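Long-range contacts in RhCC (Rhodococcus jostii, PDB 4U5R), which is an unusual cofactor-independent oxygenase of the tautomerase superfamily that can bind magnesium: residues N33-Y38 with W131-P137; Y28-L34 with L66-R71; M82-E87 with W101-I105. The protein carries 1 engineered substitution. All blocks are in the same frame, centred on the assembly; numbering follows the deposited sequence.

Interaction 1: residues N33-Y38 with W131-P137; sequences NLPRFY and WAKENRP
The F37 ring has P137 lying on one face and N135 and W131 at its rim. P137 CD makes a CH-pi contact, 3.8 Å from the F37 ring centroid and 25° off its normal, while N135 OD1 and W131 O sit in the ring plane. In this tautomerase-superfamily fold the contact joins the loop between helix 14-32 and strand 40-46, with its 3-10 stretch 36-38, to the end of helix 126-134. F37 adopts the crowded position, CG between backbone N and carbonyl carbon (chi1 69°), which brings one face of the ring against P137 and its edge to N135. F37 CZ touches W131 CE3 at 3.6 Å, the two ring planes inclined to each other. W131 also presents CE3 and CZ3 to the edge of Y38, with Y38 OH 3.4 Å from W131 CE3. P35 CG sits over the centre of one face of the Y38 ring, and one face of the indole is covered by P137 CA; the indole N-H is bonded to I138 O.

Backbones come close where P35 CA lies 3.8 Å from A132 CA, with A132 CB also against P35 CA. Polar atoms border this apolar patch. N135, the first residue beyond its helix and with positive phi, points OD1 back at the loop, where it accepts a weak, bent bond from F37 N (3.2 Å, 133°). One water accepts from R36 N at 2.9 Å and lies 2.7 Å from A132 O, linking loop to helix end.

The guanidinium of R36 is held mainly by E22, and its NH1 also reaches G54 O of the second subunit, beside the trimer interface. A second water, in the guanidinium plane, accepts from both R36 NE and N135 ND2, 3.3 Å from each.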
loop_
_atom_site.group_PDB
_atom_site.type_symbol
_atom_site.label_atom_id
_atom_site.label_comp_id
_atom_site.label_asym_id
_atom_site.label_seq_id
_atom_site.Cartn_x
_atom_site.Cartn_y
_atom_site.Cartn_z
ATOM N N ASN B 33 -0.252 -24.769 -0.951
ATOM C CA ASN B 33 -0.933 -25.202 0.281
ATOM C C ASN B 33 -0.745 -24.238 1.444
ATOM O O ASN B 33 -0.349 -24.612 2.547
ATOM C CB ASN B 33 -0.490 -26.611 0.698
ATOM C CG ASN B 33 -1.354 -27.186 1.825
ATOM O OD1 ASN B 33 -2.585 -27.110 1.781
ATOM N ND2 ASN B 33 -0.710 -27.766 2.832
ATOM N N LEU B 34 -1.018 -22.975 1.171
ATOM C CA LEU B 34 -1.033 -21.963 2.201
ATOM C C LEU B 34 -2.267 -22.170 3.071
ATOM O O LEU B 34 -3.326 -22.562 2.571
ATOM C CB LEU B 34 -1.055 -20.571 1.565
ATOM C CG LEU B 34 -0.024 -19.533 1.984
ATOM C CD1 LEU B 34 1.353 -20.145 1.922
ATOM C CD2 LEU B 34 -0.114 -18.315 1.072
ATOM N N PRO B 35 -2.138 -21.899 4.373
ATOM C CA PRO B 35 -3.324 -21.850 5.231
ATOM C C PRO B 35 -4.332 -20.870 4.641
ATOM O O PRO B 35 -3.929 -19.781 4.206
ATOM C CB PRO B 35 -2.780 -21.357 6.575
ATOM C CG PRO B 35 -1.318 -21.721 6.542
ATOM C CD PRO B 35 -0.889 -21.624 5.111
ATOM N N ARG B 36 -5.598 -21.259 4.584
ATOM C CA ARG B 36 -6.594 -20.437 3.917
ATOM C C ARG B 36 -6.661 -19.056 4.544
ATOM O O ARG B 36 -6.778 -18.052 3.828
ATOM C CB ARG B 36 -7.966 -21.110 3.958
ATOM C CG ARG B 36 -8.034 -22.432 3.228
ATOM C CD ARG B 36 -9.398 -23.053 3.436
ATOM N NE ARG B 36 -10.417 -22.122 2.979
ATOM C CZ ARG B 36 -10.840 -22.057 1.723
ATOM N NH1 ARG B 36 -11.757 -21.167 1.378
ATOM N NH2 ARG B 36 -10.342 -22.889 0.814
ATOM N N PHE B 37 -6.546 -18.985 5.869
ATOM C CA PHE B 37 -6.740 -17.714 6.554
ATOM C C PHE B 37 -5.612 -16.693 6.317
ATOM O O PHE B 37 -5.789 -15.530 6.673
ATOM C CB PHE B 37 -6.930 -17.917 8.067
ATOM C CG PHE B 37 -5.698 -18.391 8.781
ATOM C CD1 PHE B 37 -4.785 -17.490 9.308
ATOM C CD2 PHE B 37 -5.484 -19.743 8.962
ATOM C CE1 PHE B 37 -3.658 -17.943 9.970
ATOM C CE2 PHE B 37 -4.358 -20.198 9.629
ATOM C CZ PHE B 37 -3.451 -19.290 10.136
ATOM N N TYR B 38 -4.477 -17.118 5.743
ATOM C CA TYR B 38 -3.447 -16.177 5.265
ATOM C C TYR B 38 -4.000 -15.232 4.200
ATOM O O TYR B 38 -3.526 -14.098 4.069
ATOM C CB TYR B 38 -2.226 -16.888 4.657
ATOM C CG TYR B 38 -1.229 -17.493 5.619
ATOM C CD1 TYR B 38 -1.482 -17.553 6.979
ATOM C CD2 TYR B 38 -0.032 -18.008 5.148
ATOM C CE1 TYR B 38 -0.568 -18.126 7.847
ATOM C CE2 TYR B 38 0.894 -18.570 6.006
ATOM C CZ TYR B 38 0.615 -18.628 7.348
ATOM O OH TYR B 38 1.526 -19.204 8.195
ATOM N N TRP B 131 -1.108 -25.436 10.781
ATOM C CA TRP B 131 -1.898 -24.223 10.662
ATOM C C TRP B 131 -2.908 -24.317 9.520
ATOM O O TRP B 131 -4.042 -23.869 9.663
ATOM C CB TRP B 131 -0.982 -23.019 10.451
ATOM C CG TRP B 131 -0.373 -22.459 11.696
ATOM C CD1 TRP B 131 -0.073 -23.128 12.854
ATOM C CD2 TRP B 131 0.014 -21.101 11.905
ATOM N NE1 TRP B 131 0.480 -22.260 13.772
ATOM C CE2 TRP B 131 0.543 -21.010 13.214
ATOM C CE3 TRP B 131 -0.032 -19.948 11.112
ATOM C CZ2 TRP B 131 1.017 -19.817 13.745
ATOM C CZ3 TRP B 131 0.452 -18.770 11.632
ATOM C CH2 TRP B 131 0.962 -18.708 12.943
ATOM N N ALA B 132 -2.502 -24.910 8.400
ATOM C CA ALA B 132 -3.399 -25.051 7.246
ATOM C C ALA B 132 -4.545 -26.027 7.555
ATOM O O ALA B 132 -5.718 -25.719 7.313
ATOM C CB ALA B 132 -2.624 -25.501 6.015
ATOM N N LYS B 133 -4.202 -27.174 8.137
ATOM C CA LYS B 133 -5.184 -28.202 8.465
ATOM C C LYS B 133 -6.221 -27.697 9.474
ATOM O O LYS B 133 -7.425 -27.949 9.342
ATOM C CB LYS B 133 -4.465 -29.446 9.009
ATOM C CG LYS B 133 -5.353 -30.658 9.229
ATOM C CD LYS B 133 -4.564 -31.824 9.811
ATOM C CE LYS B 133 -3.974 -31.463 11.169
ATOM N NZ LYS B 133 -5.027 -31.073 12.158
ATOM N N GLU B 134 -5.749 -26.982 10.485
ATOM C CA GLU B 134 -6.624 -26.443 11.513
ATOM C C GLU B 134 -7.333 -25.187 11.044
ATOM O O GLU B 134 -8.389 -24.820 11.564
ATOM C CB GLU B 134 -5.822 -26.135 12.777
ATOM C CG GLU B 134 -5.249 -27.363 13.434
ATOM C CD GLU B 134 -6.317 -28.181 14.133
ATOM O OE1 GLU B 134 -7.408 -27.631 14.404
ATOM O OE2 GLU B 134 -6.065 -29.372 14.405
ATOM N N ASN B 135 -6.725 -24.542 10.051
ATOM C CA ASN B 135 -7.141 -23.237 9.534
ATOM C C ASN B 135 -7.241 -22.163 10.615
ATOM O O ASN B 135 -8.168 -21.355 10.622
ATOM C CB ASN B 135 -8.466 -23.342 8.784
ATOM C CG ASN B 135 -8.662 -22.202 7.807
ATOM O OD1 ASN B 135 -7.699 -21.531 7.418
ATOM N ND2 ASN B 135 -9.905 -21.966 7.411
ATOM N N ARG B 136 -6.258 -22.150 11.511
ATOM C CA ARG B 136 -6.154 -21.090 12.508
ATOM C C ARG B 136 -4.698 -20.973 12.927
ATOM O O ARG B 136 -3.941 -21.932 12.834
ATOM C CB ARG B 136 -7.060 -21.369 13.711
ATOM C CG ARG B 136 -6.776 -22.687 14.402
ATOM C CD ARG B 136 -7.812 -22.981 15.486
ATOM N NE ARG B 136 -9.173 -22.980 14.950
ATOM C CZ ARG B 136 -9.785 -24.040 14.424
ATOM N NH1 ARG B 136 -9.168 -25.218 14.352
ATOM N NH2 ARG B 136 -11.025 -23.922 13.965
ATOM N N PRO B 137 -4.282 -19.780 13.351
ATOM C CA PRO B 137 -2.897 -19.680 13.824
ATOM C C PRO B 137 -2.740 -20.275 15.218
ATOM O O PRO B 137 -3.271 -19.730 16.185
ATOM C CB PRO B 137 -2.623 -18.173 13.823
ATOM C CG PRO B 137 -3.960 -17.533 13.856
ATOM C CD PRO B 137 -4.946 -18.473 13.235
HETATM O O HOH W 1 -6.385 -23.966 5.423
HETATM O O HOH W 2 -11.815 -20.338 5.333
#

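Interaction 2: residues Y28-L34 with L66-R71; sequences YVDYVNL and LDHIAR
R71, in the loop after strand 61-68, reaches V32 and L34 where helix 14-32 gives way to the following loop; this helix packs on the four-stranded sheet of the tautomerase beta-alpha-beta fold. From CB, which points toward the helix, the chain bends at chi2 (-78°) and then extends, crossing V32 at a slant. CD passes 4.2 Å from V32 CG2, and NE comes closer to the same methyl, at 3.3 Å. At the tip the guanidinium slides past L34 in the opposite sense, with L34 CD1 3.6 Å from NH1; the other amino group, NH2, is 3.6 Å from V32 O. L34 CD1 thus covers one face of the guanidinium, and V32 CG2 touches it near NE, while its charge is met by a salt bridge from NH2 to E128. L34 CD1 also touches A70 CB, a looser apolar contact of 4.5 Å.

Deeper in the interface, one turn back along the helix, Y28 carries its hydroxyl across to H68. The bond from Y28 OH to H68 NE2 is short, 2.8 Å, and either atom could be the donor. It lies near the plane of both rings, although these are turned 81° against each other. Y28 OH is gripped a second time, by W3 NE1, and M82 of helix 76-90 lies against both Y28 and H68.

This buried pair lies close to likely functional positions. Y28 packs on P1, the position that bears the catalytic amine in many tautomerases. The side chain of H68 is about 7 Å from that of A106, engineered at a position that binds magnesium in another structure of this protein; no magnesium is bound to this chain. L66 CD1 closes in from the strand, 3.7 Å from Y28 OH.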
loop_
_atom_site.group_PDB
_atom_site.type_symbol
_atom_site.label_atom_id
_atom_site.label_comp_id
_atom_site.label_asym_id
_atom_site.label_seq_id
_atom_site.Cartn_x
_atom_site.Cartn_y
_atom_site.Cartn_z
ATOM N N TYR B 28 -3.785 -19.840 -3.658
ATOM C CA TYR B 28 -2.688 -20.092 -2.733
ATOM C C TYR B 28 -2.786 -21.454 -2.069
ATOM O O TYR B 28 -1.759 -22.064 -1.769
ATOM C CB TYR B 28 -2.627 -18.994 -1.677
ATOM C CG TYR B 28 -2.487 -17.633 -2.302
ATOM C CD1 TYR B 28 -1.239 -17.157 -2.699
ATOM C CD2 TYR B 28 -3.603 -16.829 -2.518
ATOM C CE1 TYR B 28 -1.104 -15.909 -3.291
ATOM C CE2 TYR B 28 -3.479 -15.581 -3.110
ATOM C CZ TYR B 28 -2.232 -15.126 -3.486
ATOM O OH TYR B 28 -2.116 -13.881 -4.061
ATOM N N VAL B 29 -4.012 -21.924 -1.846
ATOM C CA VAL B 29 -4.235 -23.294 -1.382
ATOM C C VAL B 29 -3.758 -24.292 -2.431
ATOM O O VAL B 29 -3.002 -25.216 -2.125
ATOM C CB VAL B 29 -5.722 -23.578 -1.079
ATOM C CG1 VAL B 29 -5.906 -25.062 -0.742
ATOM C CG2 VAL B 29 -6.220 -22.725 0.062
ATOM N N ASP B 30 -4.186 -24.095 -3.675
ATOM C CA ASP B 30 -3.899 -25.058 -4.734
ATOM C C ASP B 30 -2.429 -25.083 -5.134
ATOM O O ASP B 30 -1.872 -26.152 -5.386
ATOM C CB ASP B 30 -4.761 -24.779 -5.972
ATOM C CG ASP B 30 -6.226 -25.071 -5.736
ATOM O OD1 ASP B 30 -6.530 -25.711 -4.709
ATOM O OD2 ASP B 30 -7.070 -24.685 -6.582
ATOM N N TYR B 31 -1.791 -23.919 -5.193
ATOM C CA TYR B 31 -0.427 -23.864 -5.713
ATOM C C TYR B 31 0.665 -23.968 -4.649
ATOM O O TYR B 31 1.798 -24.327 -4.967
ATOM C CB TYR B 31 -0.224 -22.585 -6.535
ATOM C CG TYR B 31 -0.729 -22.709 -7.955
ATOM C CD1 TYR B 31 -2.053 -22.434 -8.270
ATOM C CD2 TYR B 31 0.119 -23.113 -8.980
ATOM C CE1 TYR B 31 -2.520 -22.552 -9.566
ATOM C CE2 TYR B 31 -0.339 -23.233 -10.283
ATOM C CZ TYR B 31 -1.657 -22.952 -10.567
ATOM O OH TYR B 31 -2.117 -23.071 -11.858
ATOM N N VAL B 32 0.348 -23.674 -3.392
ATOM C CA VAL B 32 1.401 -23.673 -2.381
ATOM C C VAL B 32 0.897 -24.090 -0.984
ATOM O O VAL B 32 1.566 -23.847 0.023
ATOM C CB VAL B 32 2.083 -22.275 -2.334
ATOM C CG1 VAL B 32 1.229 -21.255 -1.589
ATOM C CG2 VAL B 32 3.492 -22.364 -1.757
ATOM N N ASN B 33 -0.252 -24.769 -0.951
ATOM C CA ASN B 33 -0.933 -25.202 0.281
ATOM C C ASN B 33 -0.745 -24.238 1.444
ATOM O O ASN B 33 -0.349 -24.612 2.547
ATOM C CB ASN B 33 -0.490 -26.611 0.698
ATOM C CG ASN B 33 -1.354 -27.186 1.825
ATOM O OD1 ASN B 33 -2.585 -27.110 1.781
ATOM N ND2 ASN B 33 -0.710 -27.766 2.832
ATOM N N LEU B 34 -1.018 -22.975 1.171
ATOM C CA LEU B 34 -1.033 -21.963 2.201
ATOM C C LEU B 34 -2.267 -22.170 3.071
ATOM O O LEU B 34 -3.326 -22.562 2.571
ATOM C CB LEU B 34 -1.055 -20.571 1.565
ATOM C CG LEU B 34 -0.024 -19.533 1.984
ATOM C CD1 LEU B 34 1.353 -20.145 1.922
ATOM C CD2 LEU B 34 -0.114 -18.315 1.072
ATOM N N LEU B 66 -2.068 -6.013 -4.498
ATOM C CA LEU B 66 -1.846 -7.012 -3.468
ATOM C C LEU B 66 -0.405 -7.054 -3.035
ATOM O O LEU B 66 0.467 -6.788 -3.839
ATOM C CB LEU B 66 -2.328 -8.376 -3.969
ATOM C CG LEU B 66 -1.804 -8.959 -5.288
ATOM C CD1 LEU B 66 -1.513 -10.450 -5.191
ATOM C CD2 LEU B 66 -2.782 -8.667 -6.412
ATOM N N ASP B 67 -0.176 -7.305 -1.741
ATOM C CA ASP B 67 1.144 -7.692 -1.235
ATOM C C ASP B 67 1.270 -9.196 -1.090
ATOM O O ASP B 67 0.344 -9.864 -0.615
ATOM C CB ASP B 67 1.433 -7.077 0.144
ATOM C CG ASP B 67 1.574 -5.558 0.121
ATOM O OD1 ASP B 67 2.032 -4.975 -0.874
ATOM O OD2 ASP B 67 1.261 -4.938 1.153
ATOM N N HIS B 68 2.432 -9.723 -1.461
ATOM C CA HIS B 68 2.797 -11.089 -1.126
ATOM C C HIS B 68 3.821 -11.028 -0.018
ATOM O O HIS B 68 4.831 -10.331 -0.153
ATOM C CB HIS B 68 3.370 -11.815 -2.335
ATOM C CG HIS B 68 2.333 -12.385 -3.248
ATOM N ND1 HIS B 68 2.663 -13.143 -4.348
ATOM C CD2 HIS B 68 0.976 -12.338 -3.216
ATOM C CE1 HIS B 68 1.559 -13.539 -4.959
ATOM N NE2 HIS B 68 0.521 -13.062 -4.293
ATOM N N ILE B 69 3.549 -11.754 1.063
ATOM C CA ILE B 69 4.355 -11.709 2.275
ATOM C C ILE B 69 4.999 -13.042 2.596
ATOM O O ILE B 69 6.164 -13.093 2.977
ATOM C CB ILE B 69 3.502 -11.284 3.480
ATOM C CG1 ILE B 69 2.647 -10.070 3.105
ATOM C CG2 ILE B 69 4.393 -10.998 4.684
ATOM C CD1 ILE B 69 1.368 -9.915 3.958
ATOM N N ALA B 70 4.235 -14.120 2.444
ATOM C CA ALA B 70 4.675 -15.432 2.907
ATOM C C ALA B 70 5.714 -16.042 1.967
ATOM O O ALA B 70 6.687 -16.647 2.415
ATOM C CB ALA B 70 3.475 -16.364 3.066
ATOM N N ARG B 71 5.525 -15.868 0.663
ATOM C CA ARG B 71 6.430 -16.475 -0.306
ATOM C C ARG B 71 7.031 -15.433 -1.243
ATOM O O ARG B 71 6.415 -14.401 -1.518
ATOM C CB ARG B 71 5.701 -17.538 -1.139
ATOM C CG ARG B 71 5.067 -18.680 -0.351
ATOM C CD ARG B 71 6.100 -19.706 0.098
ATOM N NE ARG B 71 5.490 -20.999 0.413
ATOM C CZ ARG B 71 4.936 -21.301 1.583
ATOM N NH1 ARG B 71 4.898 -20.397 2.553
ATOM N NH2 ARG B 71 4.411 -22.505 1.779
#

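Interaction 3: residues M82-E87 with W101-I105; sequences MMTVAE and WEIHI
The methionine M83 and the isoleucine I105 meet tip to tip at the centre of this contact, with M83 SD 3.5 Å from I105 CD1. The same methyl receives M82 CG, 3.8 Å away, so that I105 CD1 is gripped by two successive helix residues. M83 is curled, so that CE stays close to its own CA, and this methyl runs past I103 in the opposite sense, coming to 3.9 Å from I103 CG2. I103 offers its other branch to the helix as well: CD1 faces A86 CB at a looser 4.4 Å.

Helix 76-90 is here the connection of a beta-alpha-beta crossover from strand 61-68 to its parallel neighbour 100-107. The axes of the segments 82-87 and 101-105 approach to 10.5 Å and run at 141° to each other, as expected for a helix returning across the sheet. E102, I103 and H104 also pair with an antiparallel strand of the third subunit, so the sheet continues across the interface.

Toward the rim, E87 OE2 stands 3.3 Å from I103 CG2, placing the carboxylate directly beside the apolar patch. Its other oxygen, OE1, uses the syn lone pair to accept from W101 NE1 (2.7 Å, 161°). OE1 lies nearly in the indole plane, while the carboxylate plane is turned 56° from it.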
loop_
_atom_site.group_PDB
_atom_site.type_symbol
_atom_site.label_atom_id
_atom_site.label_comp_id
_atom_site.label_asym_id
_atom_site.label_seq_id
_atom_site.Cartn_x
_atom_site.Cartn_y
_atom_site.Cartn_z
ATOM N N MET B 82 1.593 -16.631 -11.825
ATOM C CA MET B 82 0.811 -15.951 -10.797
ATOM C C MET B 82 -0.156 -14.919 -11.394
ATOM O O MET B 82 -1.349 -14.882 -11.035
ATOM C CB MET B 82 1.738 -15.259 -9.788
ATOM C CG MET B 82 0.999 -14.358 -8.794
ATOM S SD MET B 82 -0.062 -15.328 -7.713
ATOM C CE MET B 82 -1.468 -14.229 -7.543
ATOM N N MET B 83 0.365 -14.080 -12.289
ATOM C CA MET B 83 -0.459 -13.099 -12.993
ATOM C C MET B 83 -1.517 -13.790 -13.839
ATOM O O MET B 83 -2.669 -13.358 -13.883
ATOM C CB MET B 83 0.404 -12.186 -13.878
ATOM C CG MET B 83 1.509 -11.463 -13.124
ATOM S SD MET B 83 0.987 -10.719 -11.555
ATOM C CE MET B 83 -0.157 -9.412 -12.043
ATOM N N THR B 84 -1.130 -14.875 -14.501
ATOM C CA THR B 84 -2.060 -15.580 -15.373
ATOM C C THR B 84 -3.211 -16.161 -14.560
ATOM O O THR B 84 -4.379 -15.995 -14.905
ATOM C CB THR B 84 -1.345 -16.694 -16.170
ATOM O OG1 THR B 84 -0.370 -16.096 -17.036
ATOM C CG2 THR B 84 -2.343 -17.486 -17.007
ATOM N N VAL B 85 -2.886 -16.817 -13.454
ATOM C CA VAL B 85 -3.919 -17.426 -12.631
ATOM C C VAL B 85 -4.804 -16.376 -11.932
ATOM O O VAL B 85 -6.020 -16.548 -11.825
ATOM C CB VAL B 85 -3.289 -18.371 -11.593
ATOM C CG1 VAL B 85 -4.356 -18.940 -10.687
ATOM C CG2 VAL B 85 -2.559 -19.500 -12.308
ATOM N N ALA B 86 -4.204 -15.279 -11.483
ATOM C CA ALA B 86 -4.965 -14.188 -10.887
ATOM C C ALA B 86 -6.031 -13.667 -11.853
ATOM O O ALA B 86 -7.178 -13.491 -11.464
ATOM C CB ALA B 86 -4.038 -13.058 -10.475
ATOM N N GLU B 87 -5.652 -13.440 -13.108
ATOM C CA GLU B 87 -6.601 -12.914 -14.088
ATOM C C GLU B 87 -7.690 -13.935 -14.375
ATOM O O GLU B 87 -8.852 -13.579 -14.580
ATOM C CB GLU B 87 -5.892 -12.512 -15.390
ATOM C CG GLU B 87 -4.922 -11.349 -15.247
ATOM C CD GLU B 87 -5.603 -10.002 -15.064
ATOM O OE1 GLU B 87 -6.853 -9.925 -15.141
ATOM O OE2 GLU B 87 -4.869 -9.015 -14.835
ATOM N N TRP B 101 -10.115 -2.700 -15.732
ATOM C CA TRP B 101 -9.384 -3.061 -14.514
ATOM C C TRP B 101 -7.872 -3.088 -14.705
ATOM O O TRP B 101 -7.350 -3.120 -15.827
ATOM C CB TRP B 101 -9.869 -4.423 -13.946
ATOM C CG TRP B 101 -9.351 -5.663 -14.643
ATOM C CD1 TRP B 101 -8.418 -6.545 -14.168
ATOM C CD2 TRP B 101 -9.727 -6.136 -15.941
ATOM N NE1 TRP B 101 -8.203 -7.544 -15.089
ATOM C CE2 TRP B 101 -8.992 -7.314 -16.188
ATOM C CE3 TRP B 101 -10.632 -5.687 -16.912
ATOM C CZ2 TRP B 101 -9.120 -8.040 -17.379
ATOM C CZ3 TRP B 101 -10.751 -6.403 -18.095
ATOM C CH2 TRP B 101 -9.997 -7.563 -18.315
ATOM N N GLU B 102 -7.182 -3.061 -13.572
ATOM C CA GLU B 102 -5.729 -3.063 -13.501
ATOM C C GLU B 102 -5.331 -3.722 -12.188
ATOM O O GLU B 102 -6.003 -3.548 -11.174
ATOM C CB GLU B 102 -5.162 -1.634 -13.593
ATOM C CG GLU B 102 -3.642 -1.586 -13.577
ATOM C CD GLU B 102 -3.063 -0.182 -13.703
ATOM O OE1 GLU B 102 -3.780 0.809 -13.467
ATOM O OE2 GLU B 102 -1.857 -0.073 -14.020
ATOM N N ILE B 103 -4.236 -4.470 -12.208
ATOM C CA ILE B 103 -3.755 -5.204 -11.043
ATOM C C ILE B 103 -2.252 -5.086 -10.966
ATOM O O ILE B 103 -1.568 -5.105 -11.998
ATOM C CB ILE B 103 -4.117 -6.706 -11.104
ATOM C CG1 ILE B 103 -3.705 -7.424 -9.806
ATOM C CG2 ILE B 103 -3.452 -7.378 -12.309
ATOM C CD1 ILE B 103 -4.366 -8.802 -9.637
ATOM N N HIS B 104 -1.731 -4.963 -9.749
ATOM C CA HIS B 104 -0.299 -5.128 -9.538
ATOM C C HIS B 104 0.024 -5.714 -8.166
ATOM O O HIS B 104 -0.795 -5.678 -7.242
ATOM C CB HIS B 104 0.461 -3.801 -9.785
ATOM C CG HIS B 104 0.336 -2.773 -8.697
ATOM N ND1 HIS B 104 -0.787 -1.993 -8.524
ATOM C CD2 HIS B 104 1.237 -2.340 -7.780
ATOM C CE1 HIS B 104 -0.593 -1.158 -7.517
ATOM N NE2 HIS B 104 0.630 -1.346 -7.050
ATOM N N ILE B 105 1.214 -6.308 -8.079
ATOM C CA ILE B 105 1.690 -6.990 -6.882
ATOM C C ILE B 105 3.004 -6.405 -6.366
ATOM O O ILE B 105 3.894 -6.038 -7.134
ATOM C CB ILE B 105 1.936 -8.492 -7.124
ATOM C CG1 ILE B 105 0.821 -9.107 -7.966
ATOM C CG2 ILE B 105 2.132 -9.219 -5.790
ATOM C CD1 ILE B 105 0.894 -10.630 -8.071
#

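Interactions 1 and 2 share N33 and L34, have centres 11 Å apart and touch where R36 packs on V29; their segments alternate along the chain. Together they tie the end of helix 14-32 both to strand 61-68 and to helix 126-134. Interaction 3 follows interaction 2 in series, its centre 14 Å from that of interaction 2, and reaches the same sheet, with Y28 touching M82 where the two helices meet. Both segments of interaction 3 fall between those of interaction 1 in sequence, yet their centres lie 23 Å apart, on opposite sides of the chain's centre. Interactions 1 and 2 touch the second subunit and interaction 3 the third, so the packing lies beside this chain's interfaces with both neighbouring subunits.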